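Surface protein SPB1 (Streptococcus agalactiae, PDB 4UZG) forms the backbone of the type 2b pilus of group B streptococcus, its subunits probably being joined end to end by sortase. Local coordinates at residues 173-178 and 182-187; 238-243 and 247-252. All coordinates share one frame; numbering follows the deposited sequence.

Contact 1: 173-178 and 182-187; sequences IKKIDG and ASLQGA
Two backbone hydrogen bonds bracket Ile176 and Ser183, which face each other as a single beta bridge where the chain doubles back after its strand. Asp177 N donates to Ala182 O and Leu184 N to Lys175 O, both at 2.9 Å. The same two acceptors also receive CA-H...O contacts, Ala182 O from Ile176 CA at 3.1 Å and Lys175 O from Ser183 CA, so each carbonyl is used twice.

Beside this bridge Leu184, Lys175 and Ala187 pack together. Leu184 lays CD1 against the peptide between Ile176 and Asp177, 3.5 Å from Ile176 C, and its CB faces CG of Lys175. The lysine starts with CG anti to the backbone N (chi1 -174°), which carries CG over Leu184 O and to within 4.0 Å of Ala187 CB; bends at chi2 and chi4 then lead NZ to Asn279. There NZ is covalently joined to CG of Asn279, an intramolecular isopeptide bond that fixes the far end of the side chain, and it also makes a weak bond to Ile176 O.

A second shell holds the returning loop in place. Asp177 OD1 takes the backbone N-H groups of Ser179 and Thr180 within the turn, while OD2 bonds to Tyr247 OH and forms a salt bridge with Lys281 NZ. Thr220 OG1 bonds to both Leu184 O and Ala187 N. Strand 169-177 itself runs in the middle of a three-stranded sheet, antiparallel to 225-231 and parallel to 273-279, while the loop leads into strand 188-192 of the neighbouring four-stranded sheet.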
ATOM      1  N   ILE A 173      -0.978  13.554 -16.825  1.00  7.24           N
ATOM      2  CA  ILE A 173      -0.501  14.820 -17.356  1.00  8.02           C
ATOM      3  C   ILE A 173      -1.089  15.038 -18.733  1.00  8.06           C
ATOM      4  O   ILE A 173      -0.989  14.160 -19.582  1.00  8.65           O
ATOM      5  CB  ILE A 173       1.037  14.811 -17.478  1.00  8.81           C
ATOM      6  CG1 ILE A 173       1.726  14.473 -16.159  1.00 10.37           C
ATOM      7  CG2 ILE A 173       1.537  16.155 -18.008  1.00 10.91           C
ATOM      8  CD1 ILE A 173       3.204  14.031 -16.327  1.00 14.94           C
ATOM      9  N   LYS A 174      -1.685  16.204 -18.960  1.00  8.52           N
ATOM     10  CA  LYS A 174      -2.132  16.594 -20.290  1.00 10.10           C
ATOM     11  C   LYS A 174      -1.328  17.782 -20.752  1.00  9.70           C
ATOM     12  O   LYS A 174      -1.286  18.813 -20.103  1.00 10.57           O
ATOM     13  CB  LYS A 174      -3.607  16.955 -20.345  1.00 12.79           C
ATOM     14  CG  LYS A 174      -4.053  17.290 -21.790  1.00 16.50           C
ATOM     15  CD  LYS A 174      -5.562  17.438 -21.955  1.00 20.72           C
ATOM     16  CE  LYS A 174      -6.102  18.631 -21.187  1.00 24.25           C
ATOM     17  NZ  LYS A 174      -7.599  18.689 -21.172  1.00 26.21           N
ATOM     18  N   LYS A 175      -0.706  17.632 -21.904  1.00  8.94           N
ATOM     19  CA  LYS A 175       0.124  18.673 -22.486  1.00  9.07           C
ATOM     20  C   LYS A 175      -0.657  19.379 -23.585  1.00  7.84           C
ATOM     21  O   LYS A 175      -1.169  18.707 -24.491  1.00  8.38           O
ATOM     22  CB  LYS A 175       1.363  18.020 -23.093  1.00  8.74           C
ATOM     23  CG  LYS A 175       2.376  18.974 -23.602  1.00 11.42           C
ATOM     24  CD  LYS A 175       2.843  19.753 -22.385  1.00 11.26           C
ATOM     25  CE  LYS A 175       3.867  20.760 -22.672  1.00 11.85           C
ATOM     26  NZ  LYS A 175       3.380  21.835 -23.566  1.00 11.71           N
ATOM     27  N   ILE A 176      -0.740  20.700 -23.504  1.00  7.42           N
ATOM     28  CA  ILE A 176      -1.462  21.483 -24.487  1.00  7.59           C
ATOM     29  C   ILE A 176      -0.659  22.691 -24.957  1.00  8.15           C
ATOM     30  O   ILE A 176       0.316  23.105 -24.343  1.00  8.65           O
ATOM     31  CB  ILE A 176      -2.837  21.962 -23.947  1.00  9.05           C
ATOM     32  CG1 ILE A 176      -2.682  23.027 -22.842  1.00 10.26           C
ATOM     33  CG2 ILE A 176      -3.705  20.782 -23.521  1.00 10.52           C
ATOM     34  CD1 ILE A 176      -3.977  23.687 -22.461  1.00 12.52           C
ATOM     35  N   ASP A 177      -1.109  23.244 -26.074  1.00  7.97           N
ATOM     36  CA  ASP A 177      -0.701  24.578 -26.523  1.00  8.50           C
ATOM     37  C   ASP A 177      -1.479  25.608 -25.686  1.00  9.14           C
ATOM     38  O   ASP A 177      -2.704  25.558 -25.629  1.00  9.81           O
ATOM     39  CB  ASP A 177      -1.055  24.685 -28.017  1.00  9.97           C
ATOM     40  CG  ASP A 177      -0.696  26.007 -28.642  1.00 11.84           C
ATOM     41  OD1 ASP A 177      -1.074  27.073 -28.119  1.00 14.42           O
ATOM     42  OD2 ASP A 177      -0.106  25.945 -29.734  1.00 14.58           O
ATOM     43  N   GLY A 178      -0.776  26.516 -25.017  1.00 10.20           N
ATOM     44  CA  GLY A 178      -1.431  27.463 -24.132  1.00 11.87           C
ATOM     45  C   GLY A 178      -2.409  28.397 -24.820  1.00 13.29           C
ATOM     46  O   GLY A 178      -3.308  28.944 -24.189  1.00 16.07           O
ATOM     47  N   ALA A 182      -4.894  22.951 -27.961  1.00  9.21           N
ATOM     48  CA  ALA A 182      -4.707  21.655 -28.605  1.00  9.11           C
ATOM     49  C   ALA A 182      -3.795  20.771 -27.784  1.00  8.09           C
ATOM     50  O   ALA A 182      -2.812  21.232 -27.230  1.00  9.15           O
ATOM     51  CB  ALA A 182      -4.112  21.839 -29.974  1.00 10.16           C
ATOM     52  N   SER A 183      -4.117  19.480 -27.746  1.00  8.64           N
ATOM     53  CA  SER A 183      -3.274  18.498 -27.109  0.66  8.99           C
ATOM     54  C   SER A 183      -2.032  18.253 -27.952  1.00  8.59           C
ATOM     55  O   SER A 183      -2.119  18.212 -29.178  1.00 11.53           O
ATOM     56  CB  SER A 183      -4.068  17.211 -26.930  0.66 12.31           C
ATOM     57  OG  SER A 183      -5.130  17.409 -26.016  0.66 14.79           O
ATOM     58  N   LEU A 184      -0.882  18.105 -27.292  1.00  7.57           N
ATOM     59  CA  LEU A 184       0.393  18.004 -27.967  1.00  7.64           C
ATOM     60  C   LEU A 184       1.126  16.729 -27.643  1.00  7.23           C
ATOM     61  O   LEU A 184       1.460  16.463 -26.482  1.00  8.09           O
ATOM     62  CB  LEU A 184       1.278  19.186 -27.601  1.00  7.82           C
ATOM     63  CG  LEU A 184       0.729  20.570 -27.922  1.00  9.21           C
ATOM     64  CD1 LEU A 184       1.676  21.659 -27.411  1.00  9.87           C
ATOM     65  CD2 LEU A 184       0.497  20.741 -29.420  1.00 11.92           C
ATOM     66  N   GLN A 185       1.403  15.950 -28.680  1.00  7.80           N
ATOM     67  CA  GLN A 185       2.206  14.756 -28.556  1.00  7.11           C
ATOM     68  C   GLN A 185       3.691  15.089 -28.564  1.00  7.30           C
ATOM     69  O   GLN A 185       4.116  16.149 -29.063  1.00  8.70           O
ATOM     70  CB  GLN A 185       1.884  13.803 -29.707  1.00  7.59           C
ATOM     71  CG  GLN A 185       2.448  14.274 -31.042  1.00  9.97           C
ATOM     72  CD  GLN A 185       2.179  13.342 -32.134  1.00 12.51           C
ATOM     73  OE1 GLN A 185       1.058  12.863 -32.300  1.00 16.47           O
ATOM     74  NE2 GLN A 185       3.208  13.065 -32.923  1.00 14.02           N
ATOM     75  N   GLY A 186       4.488  14.155 -28.064  1.00  6.35           N
ATOM     76  CA  GLY A 186       5.920  14.209 -28.262  1.00  6.79           C
ATOM     77  C   GLY A 186       6.709  15.006 -27.251  1.00  6.59           C
ATOM     78  O   GLY A 186       7.931  15.052 -27.365  1.00  7.34           O
ATOM     79  N   ALA A 187       6.055  15.640 -26.275  1.00  6.32           N
ATOM     80  CA  ALA A 187       6.803  16.299 -25.200  1.00  6.33           C
ATOM     81  C   ALA A 187       7.372  15.230 -24.279  1.00  6.16           C
ATOM     82  O   ALA A 187       6.728  14.210 -24.052  1.00  7.73           O
ATOM     83  CB  ALA A 187       5.889  17.198 -24.404  1.00  7.51           C
TER

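Contact 2: 238-243 and 247-252; sequences LVEKKA and YNLLDN
A classic beta bulge, with Lys241 and Lys242 both facing Ile188, lies where the chain turns a corner at Lys241, ahead of the loop that returns as residues 247-252, within the prealbumin-like domain. Across this return Glu240 is the central side chain. It leaves the strand with CG anti to the backbone N (chi1 -169°) and stays extended at chi2, which carries the carboxylate over to the loop. There OE1 accepts Leu250 N at 3.0 Å, in a nearly straight bond (168° at the hydrogen) that meets the oxygen almost along its C-O axis.

The two leucines enclose this acid differently. Leu250 crosses it at a slant, with CG 3.4 Å from Glu240 OE1 and CD1 against the carboxylate carbon. Leu249 runs past it in the opposite direction, and its CD1 lies 3.5 Å from Glu240 O and 3.6 Å from Glu240 OE1. Farther along, the methyl of Ala243 sits against the chain at Tyr247, its CB 3.4 Å from Tyr247 O and 3.9 Å from Tyr247 CB.

Where the backbones stand too far apart for direct pairing, waters fill in. One water accepts from Glu240 N, its oxygen 2.9 Å from that nitrogen, and lies near Asn252 O; another lies between Glu240 O and Leu250 O, with its oxygen 2.7 Å from Glu240 O.

Glu240 also packs on Lys175, the lysine of the isopeptide bond to Asn279. Such a carboxylate, buried beside the linkage and gripped through OE1 by a loop N-H, is consistent with the acidic residue that assists isopeptide formation in related pilins.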
ATOM      1  N   LEU A 238       6.620  18.524 -12.330  1.00  5.92           N
ATOM      2  CA  LEU A 238       6.719  18.079 -13.714  1.00  6.24           C
ATOM      3  C   LEU A 238       7.806  18.882 -14.401  1.00  6.42           C
ATOM      4  O   LEU A 238       7.688  20.102 -14.503  1.00  8.36           O
ATOM      5  CB  LEU A 238       5.399  18.306 -14.435  1.00  6.86           C
ATOM      6  CG  LEU A 238       4.146  17.718 -13.756  1.00  9.75           C
ATOM      7  CD1 LEU A 238       2.887  18.076 -14.524  1.00 10.46           C
ATOM      8  CD2 LEU A 238       4.237  16.252 -13.553  1.00 12.62           C
ATOM      9  N   VAL A 239       8.842  18.210 -14.873  1.00  6.14           N
ATOM     10  CA  VAL A 239       9.991  18.858 -15.487  1.00  6.98           C
ATOM     11  C   VAL A 239      10.022  18.491 -16.977  1.00  6.58           C
ATOM     12  O   VAL A 239      10.208  17.329 -17.333  1.00  6.76           O
ATOM     13  CB  VAL A 239      11.289  18.425 -14.807  1.00  8.27           C
ATOM     14  CG1 VAL A 239      12.502  19.040 -15.474  1.00 10.04           C
ATOM     15  CG2 VAL A 239      11.271  18.766 -13.316  1.00 10.06           C
ATOM     16  N   GLU A 240       9.852  19.482 -17.842  1.00  7.02           N
ATOM     17  CA  GLU A 240       9.914  19.242 -19.265  1.00  7.10           C
ATOM     18  C   GLU A 240      11.365  19.151 -19.698  1.00  7.63           C
ATOM     19  O   GLU A 240      12.161  20.066 -19.468  1.00  9.89           O
ATOM     20  CB  GLU A 240       9.205  20.344 -20.026  1.00  7.99           C
ATOM     21  CG  GLU A 240       9.019  20.008 -21.473  1.00  8.54           C
ATOM     22  CD  GLU A 240       8.229  21.068 -22.221  1.00  9.68           C
ATOM     23  OE1 GLU A 240       8.741  22.181 -22.436  1.00 11.14           O
ATOM     24  OE2 GLU A 240       7.088  20.753 -22.628  1.00 10.41           O
ATOM     25  N   LYS A 241      11.696  18.033 -20.335  1.00  7.74           N
ATOM     26  CA  LYS A 241      13.012  17.795 -20.893  1.00  8.78           C
ATOM     27  C   LYS A 241      13.078  18.103 -22.386  1.00  8.73           C
ATOM     28  O   LYS A 241      14.148  18.460 -22.882  1.00 10.67           O
ATOM     29  CB  LYS A 241      13.437  16.359 -20.650  1.00 10.82           C
ATOM     30  CG  LYS A 241      13.606  16.009 -19.188  1.00 16.40           C
ATOM     31  CD  LYS A 241      14.557  16.954 -18.444  1.00 19.80           C
ATOM     32  CE  LYS A 241      15.992  16.901 -18.940  1.00 22.62           C
ATOM     33  NZ  LYS A 241      16.693  15.612 -18.671  1.00 24.88           N
ATOM     34  N   LYS A 242      11.968  17.963 -23.100  1.00  8.21           N
ATOM     35  CA  LYS A 242      11.905  18.264 -24.535  1.00  8.73           C
ATOM     36  C   LYS A 242      10.503  18.783 -24.812  1.00  8.11           C
ATOM     37  O   LYS A 242       9.521  18.134 -24.455  1.00  8.20           O
ATOM     38  CB  LYS A 242      12.200  17.031 -25.394  1.00 11.33           C
ATOM     39  CG  LYS A 242      12.264  17.338 -26.887  1.00 16.47           C
ATOM     40  CD  LYS A 242      12.731  16.111 -27.716  1.00 21.74           C
ATOM     41  CE  LYS A 242      11.585  15.113 -28.083  1.00 26.71           C
ATOM     42  NZ  LYS A 242      11.891  14.086 -29.224  1.00 28.37           N
ATOM     43  N   ALA A 243      10.401  19.960 -25.422  1.00  9.87           N
ATOM     44  CA  ALA A 243       9.107  20.491 -25.797  1.00 10.65           C
ATOM     45  C   ALA A 243       8.582  19.773 -27.047  1.00  9.91           C
ATOM     46  O   ALA A 243       9.362  19.210 -27.817  1.00 10.47           O
ATOM     47  CB  ALA A 243       9.215  21.986 -26.053  1.00 14.01           C
ATOM     48  N   TYR A 247       7.834  24.086 -30.250  1.00 12.43           N
ATOM     49  CA  TYR A 247       7.552  24.802 -29.013  1.00 11.72           C
ATOM     50  C   TYR A 247       8.831  25.109 -28.241  1.00 11.40           C
ATOM     51  O   TYR A 247       9.840  24.411 -28.383  1.00 13.43           O
ATOM     52  CB  TYR A 247       6.563  23.984 -28.167  1.00 10.72           C
ATOM     53  CG  TYR A 247       5.182  23.971 -28.777  1.00 11.22           C
ATOM     54  CD1 TYR A 247       4.875  23.163 -29.853  1.00 11.06           C
ATOM     55  CD2 TYR A 247       4.194  24.825 -28.305  1.00 11.01           C
ATOM     56  CE1 TYR A 247       3.627  23.199 -30.432  1.00 11.18           C
ATOM     57  CE2 TYR A 247       2.946  24.855 -28.878  1.00 11.82           C
ATOM     58  CZ  TYR A 247       2.660  24.047 -29.945  1.00 11.81           C
ATOM     59  OH  TYR A 247       1.422  24.057 -30.568  1.00 14.31           O
ATOM     60  N   ASN A 248       8.790  26.148 -27.417  1.00 12.70           N
ATOM     61  CA  ASN A 248       9.937  26.507 -26.594  1.00 13.45           C
ATOM     62  C   ASN A 248      10.011  25.660 -25.321  1.00 12.70           C
ATOM     63  O   ASN A 248       8.999  25.419 -24.687  1.00 15.19           O
ATOM     64  CB  ASN A 248       9.865  27.975 -26.200  1.00 14.87           C
ATOM     65  CG  ASN A 248      10.023  28.899 -27.382  1.00 18.09           C
ATOM     66  OD1 ASN A 248      10.738  28.592 -28.341  1.00 19.52           O
ATOM     67  ND2 ASN A 248       9.343  30.033 -27.332  1.00 21.56           N
ATOM     68  N   LEU A 249      11.199  25.212 -24.939  1.00 12.23           N
ATOM     69  CA  LEU A 249      11.374  24.455 -23.706  1.00 12.13           C
ATOM     70  C   LEU A 249      10.987  25.281 -22.491  1.00 11.70           C
ATOM     71  O   LEU A 249      11.458  26.396 -22.325  1.00 12.32           O
ATOM     72  CB  LEU A 249      12.825  24.008 -23.566  1.00 13.84           C
ATOM     73  CG  LEU A 249      13.143  23.075 -22.401  1.00 14.84           C
ATOM     74  CD1 LEU A 249      12.354  21.755 -22.511  1.00 14.14           C
ATOM     75  CD2 LEU A 249      14.651  22.817 -22.381  1.00 17.58           C
ATOM     76  N   LEU A 250      10.109  24.727 -21.666  1.00 11.33           N
ATOM     77  CA  LEU A 250       9.631  25.407 -20.465  1.00 12.02           C
ATOM     78  C   LEU A 250      10.736  25.525 -19.436  1.00 16.38           C
ATOM     79  O   LEU A 250      11.383  24.538 -19.125  1.00 21.01           O
ATOM     80  CB  LEU A 250       8.436  24.637 -19.872  1.00 11.51           C
ATOM     81  CG  LEU A 250       7.170  24.724 -20.737  1.00 12.91           C
ATOM     82  CD1 LEU A 250       6.149  23.687 -20.270  1.00 13.94           C
ATOM     83  CD2 LEU A 250       6.552  26.128 -20.718  1.00 14.30           C
ATOM     84  N   ASP A 251      10.927  26.719 -18.883  1.00 17.65           N
ATOM     85  CA  ASP A 251      12.037  26.984 -17.968  1.00 23.40           C
ATOM     86  C   ASP A 251      11.819  26.358 -16.616  1.00 24.43           C
ATOM     87  O   ASP A 251      12.769  25.926 -15.941  1.00 27.19           O
ATOM     88  CB  ASP A 251      12.208  28.493 -17.738  1.00 27.59           C
ATOM     89  CG  ASP A 251      12.808  29.220 -18.930  1.00 32.82           C
ATOM     90  OD1 ASP A 251      13.464  28.574 -19.773  1.00 35.32           O
ATOM     91  OD2 ASP A 251      12.632  30.459 -19.006  1.00 34.46           O
ATOM     92  N   ASN A 252      10.573  26.350 -16.180  1.00 20.44           N
ATOM     93  CA  ASN A 252      10.314  26.010 -14.792  1.00 20.90           C
ATOM     94  C   ASN A 252       9.386  24.840 -14.731  1.00 17.78           C
ATOM     95  O   ASN A 252       8.660  24.520 -15.693  1.00 19.82           O
ATOM     96  CB  ASN A 252       9.738  27.177 -13.996  1.00 25.50           C
ATOM     97  CG  ASN A 252      10.736  28.328 -13.831  1.00 30.83           C
ATOM     98  OD1 ASN A 252      10.429  29.469 -14.155  1.00 34.32           O
ATOM     99  ND2 ASN A 252      11.937  28.018 -13.328  1.00 31.83           N
TER
HETATM  100  O   HOH W   1       6.913  21.844 -16.792  1.00 17.35           O
HETATM  101  O   HOH W   2       9.730  22.245 -17.103  1.00 13.32           O
HETATM  102  O   HOH W   3      12.719  22.474 -18.398  1.00 25.42           O

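Contact 1 is partly buried and contact 2 is a surface contact, with Glu240 buried within it. Each joins a strand to the loop that follows it: strand 169-177 of the three-stranded sheet in one, strand 234-240 of the four-stranded sheet in the other. Contact 1 works through paired backbone groups, whereas contact 2 uses one carboxylate and several waters in place of strand pairing. Their centres are 11 Å apart and they meet directly. Asp177 OD2 probably hydrogen-bonds Tyr247 OH at 2.6 Å, Leu184 CD1 packs on that tyrosine ring, Ile173 touches Leu238 between the two sheets, and Lys175 CE lies 3.2 Å from Glu240 OE2.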